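Local coordinates for DsbA family protein (Salmonella typhimurium, PDB 7JVE) that works as a trimeric thioredoxin-like enzyme of the DsbA family, with both thiol oxidase and disulfide isomerase activities, at residues F90-S95 with L151-A156; W128-L133 with H170-L175. One frame throughout, in Å; residues are numbered along the deposited sequence.

Contact 1: residues F90-S95 with L151-A156; sequences FDYQCS and LDWHNA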
# COMPACT_ATOMS: atom_id res chain seq x y z
N PHE A 90 1.41 22.47 7.52
CA PHE A 90 2.03 22.06 6.28
C PHE A 90 3.54 22.22 6.41
O PHE A 90 4.04 23.02 7.22
CB PHE A 90 1.52 22.89 5.09
CG PHE A 90 1.92 24.32 5.17
CD1 PHE A 90 1.18 25.21 5.93
CD2 PHE A 90 3.09 24.77 4.56
CE1 PHE A 90 1.58 26.53 6.04
CE2 PHE A 90 3.48 26.08 4.66
CZ PHE A 90 2.73 26.96 5.40
N ASP A 91 4.25 21.43 5.61
CA ASP A 91 5.69 21.49 5.43
C ASP A 91 5.93 21.83 3.96
O ASP A 91 5.29 21.23 3.08
CB ASP A 91 6.31 20.14 5.83
CG ASP A 91 7.84 20.08 5.70
OD1 ASP A 91 8.45 20.86 4.93
OD2 ASP A 91 8.42 19.19 6.38
N TYR A 92 6.80 22.80 3.68
CA TYR A 92 7.04 23.13 2.28
C TYR A 92 7.60 21.95 1.49
O TYR A 92 7.43 21.91 0.26
CB TYR A 92 7.98 24.33 2.15
CG TYR A 92 7.31 25.65 2.44
CD1 TYR A 92 6.35 26.18 1.56
CD2 TYR A 92 7.62 26.37 3.58
CE1 TYR A 92 5.73 27.39 1.81
CE2 TYR A 92 7.00 27.60 3.85
CZ TYR A 92 6.06 28.10 2.96
OH TYR A 92 5.46 29.31 3.22
N GLN A 93 8.24 20.98 2.13
CA GLN A 93 8.78 19.83 1.42
C GLN A 93 7.84 18.63 1.42
O GLN A 93 8.19 17.57 0.90
CB GLN A 93 10.13 19.44 2.00
CG GLN A 93 11.17 20.47 1.69
CD GLN A 93 12.56 19.97 1.91
OE1 GLN A 93 13.16 19.36 1.02
NE2 GLN A 93 13.10 20.21 3.11
N CYS A 94 6.65 18.78 1.97
CA CYS A 94 5.61 17.77 1.80
C CYS A 94 5.11 17.79 0.36
O CYS A 94 4.50 18.77 -0.07
CB CYS A 94 4.48 18.05 2.78
SG CYS A 94 3.15 16.94 2.59
N SER A 95 5.33 16.69 -0.37
CA SER A 95 5.01 16.69 -1.80
C SER A 95 3.51 16.78 -2.06
O SER A 95 3.10 17.39 -3.06
CB SER A 95 5.60 15.44 -2.48
OG SER A 95 5.03 14.23 -2.01
N LEU A 151 1.29 35.22 1.08
CA LEU A 151 0.72 34.13 0.30
C LEU A 151 1.43 33.99 -1.05
O LEU A 151 1.65 32.85 -1.50
CB LEU A 151 -0.79 34.34 0.14
CG LEU A 151 -1.66 33.32 -0.62
CD1 LEU A 151 -1.44 31.87 -0.15
CD2 LEU A 151 -3.13 33.69 -0.48
N ASP A 152 1.84 35.11 -1.68
CA ASP A 152 2.68 35.02 -2.89
C ASP A 152 3.98 34.30 -2.61
O ASP A 152 4.43 33.47 -3.40
CB ASP A 152 3.02 36.39 -3.50
CG ASP A 152 1.82 37.16 -3.95
OD1 ASP A 152 1.80 38.40 -3.78
OD2 ASP A 152 0.86 36.52 -4.43
N TRP A 153 4.64 34.66 -1.51
CA TRP A 153 5.89 34.00 -1.16
C TRP A 153 5.66 32.51 -0.94
O TRP A 153 6.41 31.66 -1.44
CB TRP A 153 6.49 34.66 0.09
CG TRP A 153 7.33 33.74 0.88
CD1 TRP A 153 6.98 33.07 2.02
CD2 TRP A 153 8.68 33.36 0.59
NE1 TRP A 153 8.03 32.31 2.46
CE2 TRP A 153 9.09 32.46 1.61
CE3 TRP A 153 9.59 33.69 -0.43
CZ2 TRP A 153 10.38 31.89 1.65
CZ3 TRP A 153 10.87 33.12 -0.39
CH2 TRP A 153 11.25 32.23 0.64
N HIS A 154 4.63 32.18 -0.18
CA HIS A 154 4.29 30.79 0.13
C HIS A 154 4.08 29.99 -1.15
O HIS A 154 4.68 28.92 -1.34
CB HIS A 154 3.06 30.81 1.03
CG HIS A 154 2.34 29.51 1.16
ND1 HIS A 154 2.50 28.68 2.25
CD2 HIS A 154 1.40 28.92 0.38
CE1 HIS A 154 1.72 27.63 2.12
NE2 HIS A 154 1.04 27.75 0.99
N ASN A 155 3.24 30.49 -2.05
CA ASN A 155 3.01 29.78 -3.31
C ASN A 155 4.29 29.70 -4.14
O ASN A 155 4.54 28.70 -4.82
CB ASN A 155 1.91 30.46 -4.11
CG ASN A 155 0.56 30.32 -3.45
OD1 ASN A 155 0.28 29.31 -2.82
ND2 ASN A 155 -0.28 31.34 -3.58
N ALA A 156 5.10 30.76 -4.12
CA ALA A 156 6.31 30.75 -4.93
C ALA A 156 7.29 29.69 -4.44
O ALA A 156 7.98 29.06 -5.25
CB ALA A 156 6.97 32.14 -4.92
O HOH W 1 7.11 30.89 4.85
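Phe90 and His154 meet as an offset edge-to-face aromatic pair, the imidazole presenting its edge to the phenyl face with the planes at 84° and the centroids 4.9 Å apart. Here the end of a core strand and the active-site loop of the thioredoxin fold face helix 147-159. His154 CE1 does the touching, 3.5 Å from Phe90 CE2 and displaced toward the ring's rim. The CB of Phe90 already points at the helix, and with CG between the backbone N and the carbonyl carbon (chi1 66°) the ring turns a face to His154. Tyr92 approaches the same imidazole at a slant, and its OH takes a weak, bent hydrogen bond from His154 ND1 (3.2 Å, 134° at the hydrogen). Tyr92 OH also donates to a water oxygen 2.8 Å away, and that oxygen accepts a second bond from Trp153 NE1 at 2.9 Å, bridging Tyr92 to the indole, whose NE1 is 4.0 Å from Tyr92 OH. Outward, Phe118 and Tyr158 meet His154 edge-to-face, extending the aromatic cluster. The loop leading to the redox centre is shaped by a type I turn from Asp91 to Cys94 and by an Asx turn, while Asp91 OD2 pairs with Arg127. Cys94, at the N-cap of helix 95-110, forms the disulfide with Cys97. In the Asx turn, Asp91 OD1 accepts from Gln93 N at 2.8 Å, met from above the carboxylate plane.

Contact 2: residues W128-L133 with H170-L175; sequences WPVSGL and HDVYTL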
# COMPACT_ATOMS: atom_id res chain seq x y z
N TRP A 128 14.35 20.54 9.76
CA TRP A 128 14.34 21.74 10.60
C TRP A 128 15.13 22.89 10.01
O TRP A 128 14.61 24.01 9.99
CB TRP A 128 14.84 21.38 12.00
CG TRP A 128 13.81 20.67 12.78
CD1 TRP A 128 13.07 19.60 12.37
CD2 TRP A 128 13.38 20.98 14.10
NE1 TRP A 128 12.22 19.22 13.37
CE2 TRP A 128 12.38 20.06 14.44
CE3 TRP A 128 13.76 21.95 15.03
CZ2 TRP A 128 11.73 20.07 15.68
CZ3 TRP A 128 13.12 21.96 16.28
CH2 TRP A 128 12.12 21.02 16.58
N PRO A 129 16.36 22.72 9.50
CA PRO A 129 17.06 23.89 8.93
C PRO A 129 16.32 24.55 7.77
O PRO A 129 16.18 25.78 7.75
CB PRO A 129 18.43 23.31 8.52
CG PRO A 129 18.59 22.03 9.33
CD PRO A 129 17.19 21.49 9.48
N VAL A 130 15.78 23.77 6.83
CA VAL A 130 15.06 24.34 5.70
C VAL A 130 13.70 24.89 6.12
O VAL A 130 13.33 26.02 5.76
CB VAL A 130 14.94 23.31 4.56
CG1 VAL A 130 13.99 23.79 3.49
CG2 VAL A 130 16.31 23.06 3.94
N SER A 131 12.92 24.12 6.90
CA SER A 131 11.63 24.63 7.36
C SER A 131 11.81 25.89 8.20
O SER A 131 11.06 26.87 8.03
CB SER A 131 10.86 23.57 8.16
OG SER A 131 10.45 22.51 7.32
N GLY A 132 12.79 25.89 9.11
CA GLY A 132 13.01 27.07 9.93
C GLY A 132 13.39 28.28 9.11
O GLY A 132 12.91 29.39 9.36
N LEU A 133 14.28 28.10 8.13
CA LEU A 133 14.67 29.20 7.26
C LEU A 133 13.48 29.72 6.47
O LEU A 133 13.34 30.94 6.30
CB LEU A 133 15.78 28.77 6.29
CG LEU A 133 16.18 29.86 5.28
CD1 LEU A 133 16.61 31.14 6.01
CD2 LEU A 133 17.27 29.42 4.26
N HIS A 170 19.96 27.02 0.31
CA HIS A 170 20.36 27.81 -0.85
C HIS A 170 19.16 28.16 -1.72
O HIS A 170 19.07 29.29 -2.21
CB HIS A 170 21.40 27.06 -1.68
CG HIS A 170 21.73 27.76 -2.96
ND1 HIS A 170 22.56 28.87 -3.02
CD2 HIS A 170 21.33 27.53 -4.23
CE1 HIS A 170 22.66 29.29 -4.26
NE2 HIS A 170 21.92 28.50 -5.02
N ASP A 171 18.24 27.20 -1.95
CA ASP A 171 17.05 27.46 -2.76
C ASP A 171 16.17 28.52 -2.11
O ASP A 171 15.64 29.41 -2.79
CB ASP A 171 16.21 26.18 -2.94
CG ASP A 171 16.87 25.14 -3.82
OD1 ASP A 171 17.60 25.51 -4.77
OD2 ASP A 171 16.64 23.93 -3.55
N VAL A 172 15.96 28.40 -0.81
CA VAL A 172 15.11 29.35 -0.10
C VAL A 172 15.71 30.75 -0.18
O VAL A 172 15.03 31.72 -0.53
CB VAL A 172 14.91 28.89 1.35
CG1 VAL A 172 14.10 29.91 2.16
CG2 VAL A 172 14.22 27.53 1.35
N TYR A 173 17.01 30.88 0.12
CA TYR A 173 17.67 32.18 0.03
C TYR A 173 17.56 32.75 -1.38
O TYR A 173 17.36 33.96 -1.55
CB TYR A 173 19.14 32.08 0.40
CG TYR A 173 19.44 31.88 1.85
CD1 TYR A 173 18.89 32.70 2.81
CD2 TYR A 173 20.32 30.89 2.25
CE1 TYR A 173 19.19 32.51 4.14
CE2 TYR A 173 20.63 30.69 3.55
CZ TYR A 173 20.07 31.51 4.49
OH TYR A 173 20.38 31.31 5.81
N THR A 174 17.72 31.89 -2.39
CA THR A 174 17.72 32.37 -3.77
C THR A 174 16.37 32.96 -4.13
O THR A 174 16.30 34.04 -4.72
CB THR A 174 18.08 31.23 -4.73
OG1 THR A 174 19.44 30.85 -4.52
CG2 THR A 174 17.94 31.69 -6.18
N LEU A 175 15.29 32.29 -3.76
CA LEU A 175 13.98 32.90 -3.94
C LEU A 175 13.82 34.11 -3.02
O LEU A 175 13.31 35.15 -3.45
CB LEU A 175 12.87 31.87 -3.68
CG LEU A 175 11.42 32.34 -3.91
CD1 LEU A 175 11.14 32.75 -5.37
CD2 LEU A 175 10.40 31.29 -3.46
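His170 O takes two hydrogen bonds from Thr174, at the turn of helix that sets Val172 and Tyr173 against Leu133: Thr174 OG1 lies 2.8 Å and Thr174 N 2.9 Å from His170 O, reaching it from opposite faces of its plane. Across the contact the meeting is apolar. Leu133 CD2 sits over the centre of the Tyr173 ring, 3.5 Å from the centroid and 13° off the ring normal, a well-centred CH-pi contact. The other branch, on the same face, lies past the rim, with Leu133 CD1 3.5 Å from Tyr173 CE1. The two side chains cross at about a right angle, and Tyr173 CG, anti to its carbonyl carbon (chi1 -73°), swings the ring toward the neighbouring helix. Both segments belong to the helical insertion that DsbA-like proteins carry within the thioredoxin fold, here between strands 115-120 and 218-223; their short axes run nearly parallel, at 15°, and approach to 10.0 Å. Val172 packs against Leu133, the two side chains running past each other in opposite directions, with Val172 CG1 3.8 Å from Leu133 CG. Helix 182-193 contributes Val188 and Gln192 against Leu133, and Lys189 makes a cation-pi contact with Tyr173. Nearer the start of helix 128-145, Val130 CG1 approaches Val172 CG2 more loosely, at 4.3 Å.

From the N terminus, the chain leaves strand 84-90 into 90-95, passes through helix 95-110 and strand 115-120, and reaches 128-133 at the start of the next helix. It turns into helix 147-159, where 151-156 closes contact 1 over 55 intervening residues, and then into helix 169-176, where 170-175 closes contact 2 over 36. The segments alternate, so the two loops cross rather than nest. Their centres lie about 11 Å apart, and the contacts touch directly: Gln93 NE2 is 3.7 Å from Val130 CG1, and Trp153 CZ3 is 3.6 Å from Leu175 CD2. Contact 1 ties the end of strand 84-90 and the redox-active loop to helix 147-159; contact 2 joins helices 128-145 and 169-176.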